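Side-chain contact in nucleoporin 53 (Pichia guilliermondii, PDB 3P3D), which is probably a structural constituent of the nuclear pore complex, represented here by its RNA recognition motif domain, and may bind phospholipids and nucleic acids: residues L8-F13 and A25-F30. Numbering follows the deposited sequence.
Sequences LAILVF and AYFQEF. Unlike the reference sequence in segment 8-13: Leu-8 (reference Ser).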
ATOM      1  N   LEU A   8       7.828  -7.088  -5.751  1.00 37.62           N
ATOM      2  CA  LEU A   8       7.486  -7.221  -4.298  1.00 38.10           C
ATOM      3  C   LEU A   8       6.689  -6.046  -3.715  1.00 36.44           C
ATOM      4  O   LEU A   8       6.326  -6.078  -2.545  1.00 36.00           O
ATOM      5  CB  LEU A   8       8.740  -7.427  -3.408  1.00 38.42           C
ATOM      6  CG  LEU A   8       9.783  -8.445  -3.877  1.00 41.24           C
ATOM      7  CD1 LEU A   8      10.699  -8.815  -2.743  1.00 41.91           C
ATOM      8  CD2 LEU A   8       9.127  -9.694  -4.529  1.00 44.30           C
ATOM      9  N   ALA A   9       6.448  -5.022  -4.514  1.00 35.91           N
ATOM     10  CA  ALA A   9       5.703  -3.848  -4.076  1.00 35.19           C
ATOM     11  C   ALA A   9       4.358  -3.828  -4.756  1.00 34.70           C
ATOM     12  O   ALA A   9       4.170  -4.421  -5.817  1.00 33.86           O
ATOM     13  CB  ALA A   9       6.456  -2.561  -4.387  1.00 34.60           C
ATOM     14  N   ILE A  10       3.430  -3.119  -4.126  1.00 34.35           N
ATOM     15  CA  ILE A  10       2.102  -2.951  -4.663  1.00 34.04           C
ATOM     16  C   ILE A  10       1.807  -1.482  -4.603  1.00 34.59           C
ATOM     17  O   ILE A  10       2.427  -0.749  -3.801  1.00 34.99           O
ATOM     18  CB  ILE A  10       1.035  -3.777  -3.842  1.00 33.54           C
ATOM     19  CG1 ILE A  10       0.915  -3.290  -2.398  1.00 33.15           C
ATOM     20  CG2 ILE A  10       1.366  -5.269  -3.864  1.00 31.90           C
ATOM     21  CD1 ILE A  10      -0.081  -4.056  -1.546  1.00 32.05           C
ATOM     22  N   LEU A  11       0.866  -1.056  -5.438  1.00 35.19           N
ATOM     23  CA  LEU A  11       0.189   0.226  -5.254  1.00 35.75           C
ATOM     24  C   LEU A  11      -1.221   0.059  -4.655  1.00 36.21           C
ATOM     25  O   LEU A  11      -2.037  -0.638  -5.233  1.00 36.34           O
ATOM     26  CB  LEU A  11       0.108   0.919  -6.587  1.00 35.73           C
ATOM     27  CG  LEU A  11       1.486   1.311  -7.144  1.00 35.60           C
ATOM     28  CD1 LEU A  11       1.378   1.672  -8.605  1.00 35.47           C
ATOM     29  CD2 LEU A  11       2.074   2.451  -6.343  1.00 35.04           C
ATOM     30  N   VAL A  12      -1.499   0.662  -3.494  1.00 37.16           N
ATOM     31  CA  VAL A  12      -2.868   0.688  -2.951  1.00 37.97           C
ATOM     32  C   VAL A  12      -3.465   2.059  -3.195  1.00 38.11           C
ATOM     33  O   VAL A  12      -2.794   3.065  -3.036  1.00 38.51           O
ATOM     34  CB  VAL A  12      -2.976   0.287  -1.437  1.00 38.14           C
ATOM     35  CG1 VAL A  12      -2.282  -1.034  -1.162  1.00 37.34           C
ATOM     36  CG2 VAL A  12      -2.396   1.337  -0.552  1.00 40.83           C
ATOM     37  N   PHE A  13      -4.733   2.106  -3.582  1.00 38.65           N
ATOM     38  CA  PHE A  13      -5.330   3.370  -4.017  1.00 38.53           C
ATOM     39  C   PHE A  13      -6.841   3.445  -3.847  1.00 39.88           C
ATOM     40  O   PHE A  13      -7.507   2.432  -3.687  1.00 40.45           O
ATOM     41  CB  PHE A  13      -4.967   3.628  -5.498  1.00 37.92           C
ATOM     42  CG  PHE A  13      -5.533   2.604  -6.477  1.00 33.62           C
ATOM     43  CD1 PHE A  13      -6.776   2.785  -7.044  1.00 30.55           C
ATOM     44  CD2 PHE A  13      -4.813   1.482  -6.837  1.00 31.50           C
ATOM     45  CE1 PHE A  13      -7.297   1.871  -7.924  1.00 29.77           C
ATOM     46  CE2 PHE A  13      -5.340   0.547  -7.748  1.00 31.31           C
ATOM     47  CZ  PHE A  13      -6.571   0.741  -8.283  1.00 30.12           C
ATOM     48  N   ALA A  25      -1.879   0.493   7.762  1.00 36.64           N
ATOM     49  CA  ALA A  25      -1.928  -0.413   8.896  1.00 36.43           C
ATOM     50  C   ALA A  25      -2.576  -1.736   8.527  1.00 36.17           C
ATOM     51  O   ALA A  25      -2.085  -2.816   8.879  1.00 35.93           O
ATOM     52  CB  ALA A  25      -2.678   0.233  10.038  1.00 35.89           C
ATOM     53  N   TYR A  26      -3.692  -1.659   7.818  1.00 35.72           N
ATOM     54  CA  TYR A  26      -4.365  -2.865   7.394  1.00 35.26           C
ATOM     55  C   TYR A  26      -3.416  -3.701   6.532  1.00 34.21           C
ATOM     56  O   TYR A  26      -3.311  -4.911   6.725  1.00 32.80           O
ATOM     57  CB  TYR A  26      -5.657  -2.508   6.655  1.00 36.08           C
ATOM     58  CG  TYR A  26      -6.353  -3.671   5.998  1.00 37.76           C
ATOM     59  CD1 TYR A  26      -7.107  -4.580   6.747  1.00 41.16           C
ATOM     60  CD2 TYR A  26      -6.272  -3.851   4.634  1.00 40.00           C
ATOM     61  CE1 TYR A  26      -7.761  -5.652   6.132  1.00 43.29           C
ATOM     62  CE2 TYR A  26      -6.914  -4.900   4.010  1.00 41.93           C
ATOM     63  CZ  TYR A  26      -7.657  -5.788   4.751  1.00 44.89           C
ATOM     64  OH  TYR A  26      -8.278  -6.820   4.091  1.00 49.71           O
ATOM     65  N   PHE A  27      -2.683  -3.062   5.612  1.00 33.44           N
ATOM     66  CA  PHE A  27      -1.844  -3.848   4.700  1.00 32.96           C
ATOM     67  C   PHE A  27      -0.615  -4.518   5.345  1.00 33.14           C
ATOM     68  O   PHE A  27      -0.012  -5.409   4.737  1.00 32.28           O
ATOM     69  CB  PHE A  27      -1.488  -3.053   3.455  1.00 32.97           C
ATOM     70  CG  PHE A  27      -2.578  -3.085   2.439  1.00 32.39           C
ATOM     71  CD1 PHE A  27      -3.649  -2.207   2.534  1.00 31.35           C
ATOM     72  CD2 PHE A  27      -2.583  -4.036   1.447  1.00 30.31           C
ATOM     73  CE1 PHE A  27      -4.694  -2.266   1.654  1.00 31.08           C
ATOM     74  CE2 PHE A  27      -3.628  -4.106   0.564  1.00 30.95           C
ATOM     75  CZ  PHE A  27      -4.687  -3.214   0.661  1.00 30.56           C
ATOM     76  N   GLN A  28      -0.284  -4.136   6.579  1.00 32.71           N
ATOM     77  CA  GLN A  28       0.729  -4.856   7.336  1.00 33.50           C
ATOM     78  C   GLN A  28       0.315  -6.290   7.672  1.00 32.79           C
ATOM     79  O   GLN A  28       1.155  -7.150   7.905  1.00 32.80           O
ATOM     80  CB  GLN A  28       1.090  -4.096   8.618  1.00 33.55           C
ATOM     81  CG  GLN A  28       2.099  -4.814   9.501  1.00 35.77           C
ATOM     82  CD  GLN A  28       2.582  -3.934  10.657  1.00 37.50           C
ATOM     83  OE1 GLN A  28       1.832  -3.660  11.589  1.00 39.03           O
ATOM     84  NE2 GLN A  28       3.837  -3.502  10.593  1.00 35.51           N
ATOM     85  N   GLU A  29      -0.974  -6.557   7.666  1.00 33.37           N
ATOM     86  CA  GLU A  29      -1.470  -7.910   7.897  1.00 34.50           C
ATOM     87  C   GLU A  29      -0.975  -8.928   6.864  1.00 35.03           C
ATOM     88  O   GLU A  29      -1.064 -10.125   7.103  1.00 34.93           O
ATOM     89  CB  GLU A  29      -3.005  -7.909   7.899  1.00 35.00           C
ATOM     90  CG  GLU A  29      -3.618  -7.167   9.106  1.00 36.55           C
ATOM     91  CD  GLU A  29      -5.147  -7.196   9.125  1.00 39.47           C
ATOM     92  OE1 GLU A  29      -5.763  -8.104   8.495  1.00 37.80           O
ATOM     93  OE2 GLU A  29      -5.720  -6.288   9.774  1.00 41.04           O
ATOM     94  N   PHE A  30      -0.482  -8.456   5.714  1.00 34.91           N
ATOM     95  CA  PHE A  30      -0.020  -9.353   4.654  1.00 35.56           C
ATOM     96  C   PHE A  30       1.472  -9.660   4.719  1.00 35.58           C
ATOM     97  O   PHE A  30       1.956 -10.630   4.111  1.00 34.83           O
ATOM     98  CB  PHE A  30      -0.431  -8.778   3.294  1.00 35.47           C
ATOM     99  CG  PHE A  30      -1.893  -8.516   3.221  1.00 35.04           C
ATOM    100  CD1 PHE A  30      -2.783  -9.562   3.411  1.00 34.95           C
ATOM    101  CD2 PHE A  30      -2.385  -7.233   3.063  1.00 34.56           C
ATOM    102  CE1 PHE A  30      -4.143  -9.349   3.411  1.00 34.26           C
ATOM    103  CE2 PHE A  30      -3.740  -7.002   3.068  1.00 35.08           C
ATOM    104  CZ  PHE A  30      -4.626  -8.066   3.257  1.00 34.88           C
TER
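The ring of Phe-27 lies on Val-12, whose CG1 methyl sits almost exactly over the centre of one face. This is a CH-pi contact: CG1 of Val-12 is 3.7 Å from the centroid of the Phe-27 ring, only 10° off the ring normal. The methyl is nearly equidistant from the six ring carbons, nearest to CZ. Tyr-26, the preceding residue, approaches the opposite face with CE2, displaced toward the rim, while CE1 of Phe-27 meets the edge of the tyrosine ring in its plane. Ile-10 adds a second apolar touch at a slant, its CD1 being 3.9 Å from CD2 of Phe-27. With CG1 of Ile-10 between the backbone N and the carbonyl carbon (chi1 64°) and CD1 extended beyond it (chi2 -179°), the tip of the isoleucine side chain reaches the phenylalanine ring. No hydrogen bond crosses between 8-13 and 25-30, and the three touching side chains are all buried. An alanine in place of Phe-27 would be likely to leave the Val-12 methyl without its aromatic partner and open a gap between strand and helix. The ring also touches Ile-67, Leu-91 and Val-93 of the flanking strands, and Ala-78 of helix 72-79. Ile-10 and Val-12, alternate residues of the central strand 9-13, thus project from one face of the antiparallel sheet toward helix 20-27. Such helix-on-sheet packing forms the hydrophobic core of the RNA recognition motif, a beta-alpha-beta-beta-alpha-beta fold.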